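Side-chain contacts in restriction endonuclease S subunits (Thermoanaerobacter tengcongensis, PDB 3OKG), which probably recognises the target DNA sequence as the specificity subunit of a type I methyltransferase, in which S and M polypeptides assemble: residues A349-K352 against K353-Q356; E391-A394 against E395-L399; V283-P286 against G287-L290. One frame throughout, in Å; residues are numbered along the deposited sequence.

Contact 1: residues A349-K352 against K353-Q356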
ATOM      1  N   ALA A 349       2.714 -23.960  27.345  1.00 92.29           N
ATOM      2  CA  ALA A 349       3.989 -23.292  27.595  1.00 90.04           C
ATOM      3  C   ALA A 349       5.163 -24.099  27.050  1.00 82.65           C
ATOM      4  O   ALA A 349       4.988 -25.184  26.493  1.00 88.14           O
ATOM      5  CB  ALA A 349       4.175 -23.020  29.083  1.00 56.70           C
ATOM      6  N   ILE A 350       6.361 -23.552  27.208  1.00 79.09           N
ATOM      7  CA  ILE A 350       7.572 -24.211  26.747  1.00 68.83           C
ATOM      8  C   ILE A 350       8.541 -24.353  27.917  1.00 51.44           C
ATOM      9  O   ILE A 350       8.930 -23.362  28.534  1.00 58.45           O
ATOM     10  CB  ILE A 350       8.227 -23.427  25.582  1.00 53.21           C
ATOM     11  CG1 ILE A 350       7.487 -23.705  24.281  1.00 75.30           C
ATOM     12  CG2 ILE A 350       9.673 -23.841  25.387  1.00 52.86           C
ATOM     13  CD1 ILE A 350       7.651 -25.130  23.792  1.00 78.92           C
ATOM     14  N   THR A 351       8.923 -25.589  28.221  1.00 58.84           N
ATOM     15  CA  THR A 351       9.832 -25.852  29.327  1.00 44.78           C
ATOM     16  C   THR A 351      11.284 -25.803  28.868  1.00 46.77           C
ATOM     17  O   THR A 351      11.580 -26.002  27.684  1.00 46.31           O
ATOM     18  CB  THR A 351       9.570 -27.236  29.935  1.00 57.31           C
ATOM     19  OG1 THR A 351      10.161 -27.311  31.239  1.00 74.76           O
ATOM     20  CG2 THR A 351      10.163 -28.326  29.057  1.00 39.64           C
ATOM     21  N   LYS A 352      12.186 -25.539  29.807  1.00 44.07           N
ATOM     22  CA  LYS A 352      13.617 -25.600  29.536  1.00 42.32           C
ATOM     23  C   LYS A 352      13.978 -26.901  28.822  1.00 45.30           C
ATOM     24  O   LYS A 352      14.677 -26.896  27.812  1.00 37.40           O
ATOM     25  CB  LYS A 352      14.412 -25.490  30.837  1.00 39.04           C
ATOM     26  CG  LYS A 352      15.875 -25.120  30.642  1.00 37.34           C
ATOM     27  CD  LYS A 352      16.614 -25.142  31.963  1.00 47.04           C
ATOM     28  CE  LYS A 352      17.935 -24.395  31.877  1.00 55.04           C
ATOM     29  NZ  LYS A 352      18.299 -23.747  33.179  1.00 63.97           N
ATOM     30  N   LYS A 353      13.505 -28.023  29.350  1.00 34.17           N
ATOM     31  CA  LYS A 353      13.846 -29.303  28.756  1.00 47.14           C
ATOM     32  C   LYS A 353      13.408 -29.385  27.293  1.00 41.40           C
ATOM     33  O   LYS A 353      14.171 -29.840  26.448  1.00 32.25           O
ATOM     34  CB  LYS A 353      13.282 -30.456  29.586  1.00 46.97           C
ATOM     35  CG  LYS A 353      14.349 -31.207  30.367  1.00 49.76           C
ATOM     36  CD  LYS A 353      15.147 -32.119  29.430  1.00 71.48           C
ATOM     37  CE  LYS A 353      15.821 -33.271  30.167  1.00 77.64           C
ATOM     38  NZ  LYS A 353      16.069 -34.439  29.253  1.00 58.72           N
ATOM     39  N   ASP A 354      12.196 -28.921  26.999  1.00 38.93           N
ATOM     40  CA  ASP A 354      11.717 -28.833  25.621  1.00 43.07           C
ATOM     41  C   ASP A 354      12.752 -28.157  24.728  1.00 39.04           C
ATOM     42  O   ASP A 354      13.202 -28.735  23.738  1.00 41.87           O
ATOM     43  CB  ASP A 354      10.403 -28.053  25.560  1.00 44.01           C
ATOM     44  CG  ASP A 354       9.244 -28.818  26.167  1.00 59.30           C
ATOM     45  OD1 ASP A 354       9.408 -30.034  26.424  1.00 58.83           O
ATOM     46  OD2 ASP A 354       8.173 -28.206  26.387  1.00 45.76           O
ATOM     47  N   LEU A 355      13.136 -26.941  25.103  1.00 29.05           N
ATOM     48  CA  LEU A 355      14.078 -26.155  24.319  1.00 36.48           C
ATOM     49  C   LEU A 355      15.401 -26.866  24.183  1.00 41.46           C
ATOM     50  O   LEU A 355      15.980 -26.903  23.107  1.00 35.53           O
ATOM     51  CB  LEU A 355      14.316 -24.800  24.972  1.00 34.33           C
ATOM     52  CG  LEU A 355      13.667 -23.556  24.365  1.00 52.28           C
ATOM     53  CD1 LEU A 355      12.482 -23.904  23.490  1.00 50.85           C
ATOM     54  CD2 LEU A 355      13.291 -22.571  25.464  1.00 34.48           C
ATOM     55  N   GLN A 356      15.891 -27.421  25.284  1.00 29.92           N
ATOM     56  CA  GLN A 356      17.180 -28.094  25.261  1.00 30.01           C
ATOM     57  C   GLN A 356      17.155 -29.317  24.339  1.00 28.96           C
ATOM     58  O   GLN A 356      18.191 -29.713  23.801  1.00 36.58           O
ATOM     59  CB  GLN A 356      17.579 -28.534  26.672  1.00 38.93           C
ATOM     60  CG  GLN A 356      17.941 -27.400  27.635  1.00 29.79           C
ATOM     61  CD  GLN A 356      18.294 -27.922  29.019  1.00 46.61           C
ATOM     62  OE1 GLN A 356      17.775 -28.952  29.450  1.00 37.70           O
ATOM     63  NE2 GLN A 356      19.183 -27.222  29.715  1.00 46.80           N
TER
HETATM   64  O   HOH W   1      12.795 -28.252  32.209  1.00 45.32           O
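Helix 352-357 starts with half of a capping box, in which T351 holds the N-cap place and D354, three residues on, turns its carboxylate back onto the backbone of T351. The bond runs from T351 N to D354 OD2, 3.3 Å long and almost straight at 170°, and the donor stands above the carboxylate plane. An aspartate suits this first turn because its short side chain reaches the preceding loop and its negative charge would be expected to interact well with the positive end of the helix dipole. The reciprocal bond is missing. In the model OG1 of T351 is anti to its own N (chi1 -162°), which leaves the hydroxyl beside the carbonyl carbon, turned from D354 N, and gives the methyl the place facing D354 N and CG. CG2 then lies only 3.0 Å from D354 N, very close for a methyl, and that orientation is best treated as doubtful. As placed, the hydroxyl meets a water that bonds to OG1 and accepts from K353 N at 3.0 Å.

Behind the cap L355 N bonds to T351 O. The next bond, Q356 N to K352 O, measures 2.9 Å. The aliphatic chain of K352 passes obliquely by the amide of Q356, its CE 3.8 Å from NE2, a loose contact fitting for two long surface side chains. I350 and L355 form a hydrophobic staple, crossing at about a right angle with CG2 of I350 a tight 3.4 Å from CD1 of L355. Leucine suits that buried place, where it also rests on I239 and M241, while I350 leans on V293 and V297. A hydrophobic staple, N' to N4, beside an N3 carboxylate bonded to the N-cap N-H is a recognised signature of helix N-termini.

Contact 2: residues E391-A394 against E395-L399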
ATOM      1  N   GLU A 391      -0.291   0.545  -1.688  1.00 40.19           N
ATOM      2  CA  GLU A 391      -1.710   0.258  -1.806  1.00 42.34           C
ATOM      3  C   GLU A 391      -2.197   0.836  -3.126  1.00 31.38           C
ATOM      4  O   GLU A 391      -1.652   1.832  -3.623  1.00 38.94           O
ATOM      5  CB  GLU A 391      -2.503   0.778  -0.597  1.00 67.47           C
ATOM      6  CG  GLU A 391      -2.985   2.204  -0.706  1.00 52.54           C
ATOM      7  CD  GLU A 391      -4.372   2.318  -1.318  1.00 70.36           C
ATOM      8  OE1 GLU A 391      -4.789   3.461  -1.614  1.00 60.73           O
ATOM      9  OE2 GLU A 391      -5.043   1.271  -1.496  1.00 70.17           O
ATOM     10  N   THR A 392      -3.221   0.203  -3.682  1.00 29.37           N
ATOM     11  CA  THR A 392      -3.584   0.391  -5.076  1.00 37.14           C
ATOM     12  C   THR A 392      -4.117   1.776  -5.355  1.00 54.71           C
ATOM     13  O   THR A 392      -3.593   2.480  -6.208  1.00 37.14           O
ATOM     14  CB  THR A 392      -4.614  -0.658  -5.549  1.00 56.47           C
ATOM     15  OG1 THR A 392      -4.107  -1.974  -5.288  1.00 57.73           O
ATOM     16  CG2 THR A 392      -4.901  -0.505  -7.055  1.00 39.41           C
ATOM     17  N   GLU A 393      -5.165   2.173  -4.645  1.00 42.66           N
ATOM     18  CA  GLU A 393      -5.779   3.460  -4.934  1.00 53.76           C
ATOM     19  C   GLU A 393      -4.768   4.623  -4.891  1.00 50.99           C
ATOM     20  O   GLU A 393      -4.748   5.472  -5.799  1.00 28.12           O
ATOM     21  CB  GLU A 393      -6.970   3.731  -4.014  1.00 34.58           C
ATOM     22  CG  GLU A 393      -7.652   5.065  -4.353  1.00 43.94           C
ATOM     23  CD  GLU A 393      -8.658   5.506  -3.299  1.00 71.66           C
ATOM     24  OE1 GLU A 393      -8.671   4.916  -2.192  1.00 53.11           O
ATOM     25  OE2 GLU A 393      -9.428   6.450  -3.579  1.00 64.12           O
ATOM     26  N   ALA A 394      -3.931   4.661  -3.851  1.00 30.93           N
ATOM     27  CA  ALA A 394      -2.919   5.723  -3.732  1.00 27.00           C
ATOM     28  C   ALA A 394      -1.850   5.667  -4.820  1.00 46.38           C
ATOM     29  O   ALA A 394      -1.529   6.674  -5.459  1.00 32.83           O
ATOM     30  CB  ALA A 394      -2.274   5.684  -2.360  1.00 43.43           C
ATOM     31  N   GLU A 395      -1.282   4.497  -5.052  1.00 35.02           N
ATOM     32  CA  GLU A 395      -0.244   4.437  -6.067  1.00 42.72           C
ATOM     33  C   GLU A 395      -0.815   4.902  -7.410  1.00 42.98           C
ATOM     34  O   GLU A 395      -0.210   5.712  -8.109  1.00 31.82           O
ATOM     35  CB  GLU A 395       0.373   3.036  -6.196  1.00 37.48           C
ATOM     36  CG  GLU A 395       1.862   3.084  -6.514  1.00 57.76           C
ATOM     37  CD  GLU A 395       2.380   1.888  -7.315  1.00 37.41           C
ATOM     38  OE1 GLU A 395       3.598   1.882  -7.582  1.00 46.28           O
ATOM     39  OE2 GLU A 395       1.602   0.971  -7.691  1.00 39.28           O
ATOM     40  N   LEU A 396      -1.980   4.397  -7.781  1.00 28.96           N
ATOM     41  CA  LEU A 396      -2.481   4.742  -9.073  1.00 25.73           C
ATOM     42  C   LEU A 396      -2.796   6.251  -9.145  1.00 19.78           C
ATOM     43  O   LEU A 396      -2.432   6.883 -10.108  1.00 26.64           O
ATOM     44  CB  LEU A 396      -3.678   3.867  -9.478  1.00 27.72           C
ATOM     45  CG  LEU A 396      -3.459   2.336  -9.491  1.00 41.54           C
ATOM     46  CD1 LEU A 396      -4.630   1.656 -10.197  1.00 48.37           C
ATOM     47  CD2 LEU A 396      -2.138   1.960 -10.173  1.00 40.08           C
ATOM     48  N   LYS A 397      -3.457   6.824  -8.138  1.00 20.82           N
ATOM     49  CA  LYS A 397      -3.885   8.211  -8.270  1.00 21.28           C
ATOM     50  C   LYS A 397      -2.697   9.184  -8.286  1.00 26.41           C
ATOM     51  O   LYS A 397      -2.672  10.143  -9.051  1.00 21.13           O
ATOM     52  CB  LYS A 397      -4.896   8.565  -7.177  1.00 24.61           C
ATOM     53  CG  LYS A 397      -6.336   8.157  -7.517  1.00 27.26           C
ATOM     54  CD  LYS A 397      -7.243   8.438  -6.302  1.00 32.51           C
ATOM     55  CE  LYS A 397      -8.713   8.300  -6.642  1.00 30.70           C
ATOM     56  NZ  LYS A 397      -9.555   8.675  -5.482  1.00 39.39           N
ATOM     57  N   ARG A 398      -1.711   8.945  -7.436  1.00 22.37           N
ATOM     58  CA  ARG A 398      -0.573   9.866  -7.351  1.00 19.07           C
ATOM     59  C   ARG A 398       0.451   9.691  -8.487  1.00 16.18           C
ATOM     60  O   ARG A 398       1.098  10.659  -8.924  1.00 18.98           O
ATOM     61  CB  ARG A 398       0.104   9.744  -5.988  1.00 23.73           C
ATOM     62  CG  ARG A 398      -0.843  10.119  -4.816  1.00 25.18           C
ATOM     63  CD  ARG A 398      -1.570  11.473  -5.007  1.00 23.62           C
ATOM     64  NE  ARG A 398      -0.645  12.550  -5.349  1.00 24.74           N
ATOM     65  CZ  ARG A 398      -1.017  13.737  -5.828  1.00 27.59           C
ATOM     66  NH1 ARG A 398      -2.304  14.022  -5.977  1.00 23.51           N
ATOM     67  NH2 ARG A 398      -0.097  14.649  -6.127  1.00 26.79           N
ATOM     68  N   LEU A 399       0.627   8.461  -8.947  1.00 21.44           N
ATOM     69  CA  LEU A 399       1.450   8.257 -10.133  1.00 17.46           C
ATOM     70  C   LEU A 399       0.760   8.840 -11.347  1.00 18.89           C
ATOM     71  O   LEU A 399       1.414   9.389 -12.229  1.00 17.29           O
ATOM     72  CB  LEU A 399       1.723   6.769 -10.391  1.00 17.19           C
ATOM     73  CG  LEU A 399       2.479   5.964  -9.332  1.00 34.54           C
ATOM     74  CD1 LEU A 399       2.981   4.630  -9.941  1.00 29.12           C
ATOM     75  CD2 LEU A 399       3.601   6.719  -8.714  1.00 29.64           C
TER
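E393 and K397, one helical turn apart, meet in a salt bridge: NZ of K397 donates to OE2 of E393 at 2.9 Å, taking the anti lone pair, the one directed away from the other carboxylate oxygen. The chain of E393 leaves with CG anti to the backbone N (chi1 -178°) and stays extended, while that of K397 runs out obliquely beside it, so that CG of E393 also lies 3.9 Å from CD of K397. Glutamate and lysine suit an i, i+4 pair because both chains are long enough to bring their charges together over the intervening turn. NZ has two further acceptors, S61 OG and the carbonyl oxygen of L99, which tie the helix to neighbouring loops. An alanine in place of K397 would probably leave E393 without its charge partner and these two loop acceptors without their donor.

All this happens in the first turns of helix 392-407, within a predicted coiled coil. E391 is the N-cap, and its OE1 accepts from A394 N at 2.7 Å, the donor standing well above the carboxylate plane. Both backbone polar atoms of A394 are thus bonded, N to that carboxylate and O to R398 N at 3.0 Å.

E395 begins with its N bonded to E391 O at 3.0 Å, and its CB lies 3.5 Å from that same oxygen. Its carboxylate then heads off the other way, where OE2 makes a salt bridge with R195 of helix 174-216; glutamate suits the place because its long acidic chain, extended beyond CG, reaches that neighbouring helix. On that flank CG2 of T392 and CD1 of L396 lie side by side, 3.8 Å apart, and buried L396 also packs against the side chains of R192 and R195.

Contact 3: residues V283-P286 against G287-L290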
ATOM      1  N   VAL A 283      19.040 -12.820  33.233  1.00 38.29           N
ATOM      2  CA  VAL A 283      19.599 -11.776  32.366  1.00 31.83           C
ATOM      3  C   VAL A 283      19.932 -12.273  30.966  1.00 46.28           C
ATOM      4  O   VAL A 283      20.542 -13.327  30.799  1.00 38.15           O
ATOM      5  CB  VAL A 283      20.854 -11.143  32.997  1.00 38.56           C
ATOM      6  CG1 VAL A 283      21.471 -10.118  32.065  1.00 40.68           C
ATOM      7  CG2 VAL A 283      20.496 -10.511  34.350  1.00 39.82           C
ATOM      8  N   ALA A 284      19.512 -11.503  29.968  1.00 33.98           N
ATOM      9  CA  ALA A 284      19.908 -11.730  28.583  1.00 32.37           C
ATOM     10  C   ALA A 284      20.870 -10.616  28.153  1.00 47.45           C
ATOM     11  O   ALA A 284      20.742  -9.469  28.592  1.00 42.20           O
ATOM     12  CB  ALA A 284      18.683 -11.758  27.697  1.00 37.24           C
ATOM     13  N   ARG A 285      21.839 -10.949  27.307  1.00 31.45           N
ATOM     14  CA  ARG A 285      22.822  -9.969  26.836  1.00 36.60           C
ATOM     15  C   ARG A 285      22.716  -9.719  25.331  1.00 36.21           C
ATOM     16  O   ARG A 285      22.034 -10.464  24.611  1.00 41.04           O
ATOM     17  CB  ARG A 285      24.242 -10.438  27.173  1.00 40.86           C
ATOM     18  CG  ARG A 285      24.384 -11.050  28.553  1.00 54.69           C
ATOM     19  CD  ARG A 285      25.840 -11.226  28.945  1.00 64.28           C
ATOM     20  NE  ARG A 285      26.572 -12.088  28.024  1.00 60.17           N
ATOM     21  CZ  ARG A 285      27.624 -12.820  28.373  1.00 65.48           C
ATOM     22  NH1 ARG A 285      28.059 -12.797  29.620  1.00 64.96           N
ATOM     23  NH2 ARG A 285      28.241 -13.587  27.481  1.00 77.24           N
ATOM     24  N   PRO A 286      23.398  -8.669  24.843  1.00 44.42           N
ATOM     25  CA  PRO A 286      23.410  -8.402  23.407  1.00 45.52           C
ATOM     26  C   PRO A 286      23.844  -9.647  22.652  1.00 48.00           C
ATOM     27  O   PRO A 286      24.887 -10.235  22.956  1.00 40.50           O
ATOM     28  CB  PRO A 286      24.462  -7.306  23.272  1.00 52.74           C
ATOM     29  CG  PRO A 286      24.390  -6.583  24.570  1.00 46.87           C
ATOM     30  CD  PRO A 286      24.122  -7.631  25.600  1.00 50.67           C
ATOM     31  N   GLY A 287      23.030 -10.043  21.681  1.00 50.85           N
ATOM     32  CA  GLY A 287      23.263 -11.266  20.947  1.00 49.56           C
ATOM     33  C   GLY A 287      22.143 -12.243  21.217  1.00 59.52           C
ATOM     34  O   GLY A 287      21.393 -12.594  20.311  1.00 55.81           O
ATOM     35  N   ASP A 288      22.007 -12.660  22.473  1.00 38.65           N
ATOM     36  CA  ASP A 288      21.047 -13.700  22.821  1.00 36.88           C
ATOM     37  C   ASP A 288      19.716 -13.565  22.117  1.00 30.46           C
ATOM     38  O   ASP A 288      19.191 -12.462  21.930  1.00 38.26           O
ATOM     39  CB  ASP A 288      20.726 -13.711  24.315  1.00 28.78           C
ATOM     40  CG  ASP A 288      21.964 -13.743  25.179  1.00 47.91           C
ATOM     41  OD1 ASP A 288      23.058 -14.024  24.653  1.00 37.40           O
ATOM     42  OD2 ASP A 288      21.840 -13.467  26.392  1.00 39.16           O
ATOM     43  N   VAL A 289      19.166 -14.710  21.742  1.00 28.82           N
ATOM     44  CA  VAL A 289      17.877 -14.776  21.097  1.00 30.92           C
ATOM     45  C   VAL A 289      16.824 -14.880  22.172  1.00 29.96           C
ATOM     46  O   VAL A 289      17.006 -15.609  23.149  1.00 31.58           O
ATOM     47  CB  VAL A 289      17.826 -16.016  20.152  1.00 28.14           C
ATOM     48  CG1 VAL A 289      16.419 -16.221  19.597  1.00 25.74           C
ATOM     49  CG2 VAL A 289      18.845 -15.843  19.006  1.00 22.71           C
ATOM     50  N   LEU A 290      15.734 -14.136  22.022  1.00 31.96           N
ATOM     51  CA  LEU A 290      14.638 -14.201  22.981  1.00 28.87           C
ATOM     52  C   LEU A 290      13.516 -14.979  22.332  1.00 30.09           C
ATOM     53  O   LEU A 290      13.263 -14.829  21.137  1.00 35.00           O
ATOM     54  CB  LEU A 290      14.146 -12.788  23.374  1.00 31.92           C
ATOM     55  CG  LEU A 290      15.196 -11.797  23.890  1.00 33.41           C
ATOM     56  CD1 LEU A 290      14.619 -10.396  24.008  1.00 37.77           C
ATOM     57  CD2 LEU A 290      15.775 -12.243  25.234  1.00 40.21           C
TER
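The carboxylate of D288 is folded back over the strand it follows, and OD2 receives the backbone N-H of R285 at 2.7 Å. The bond is nearly straight, 174°, yet the donor comes from well above the carboxylate plane. With CG anti to its own carbonyl carbon (chi1 -51°), the aspartate side chain points back across the turn, and OD2 also sits 3.4 Å from CA of A284. The same oxygen forms a salt bridge with R317, so this buried charge is paired as well as hydrogen-bonded; aspartate fits where a short acidic arm must serve both.

The side chain of R285 crosses that of D288 obliquely, its guanidinium plane 29° from the carboxylate plane. The two do not bridge, however, since NE of R285 remains 5.2 Å from OD2 of D288. What matters here of R285 is its backbone N-H and C=O; its exposed side chain lies against that of R317.

Further in, A284 and L290 meet by their methyls, CB of A284 to CD2 of L290 at 3.8 Å; a small residue suits the first place because the side chains of A315 and C307 also touch it. Between these ends the chain reverses through P286 and G287. Proline supplies a rigid phi, and G287 has a positive phi, where a CB would strike P286 O. The result is a distorted, type II-like turn with proline and glycine at its two corners, closed by a weak bond of 3.1 Å from D288 N to R285 O and linking strand 283-284 of one sheet to strand 289-292 of another.

How the contacts relate
Contacts 1 and 3 belong to the same half of the molecule, within what is probably the second target-recognition domain; their centres are 17 Å apart and their nearest atoms about 8 Å, so they do not touch. They are joined through one antiparallel sheet: helix 352-357 of contact 1 leans on strand 237-241, contact 3 leads into strand 289-292, and strand 313-318 lies between. I350 is also backbone hydrogen-bonded to V293, just beyond that second strand. Contact 2 stands apart, centred 48 Å from contact 1 and 42 Å from contact 3. It joins the helical connector to the first such domain, through K397 to S61 and L99 and R398 to D140.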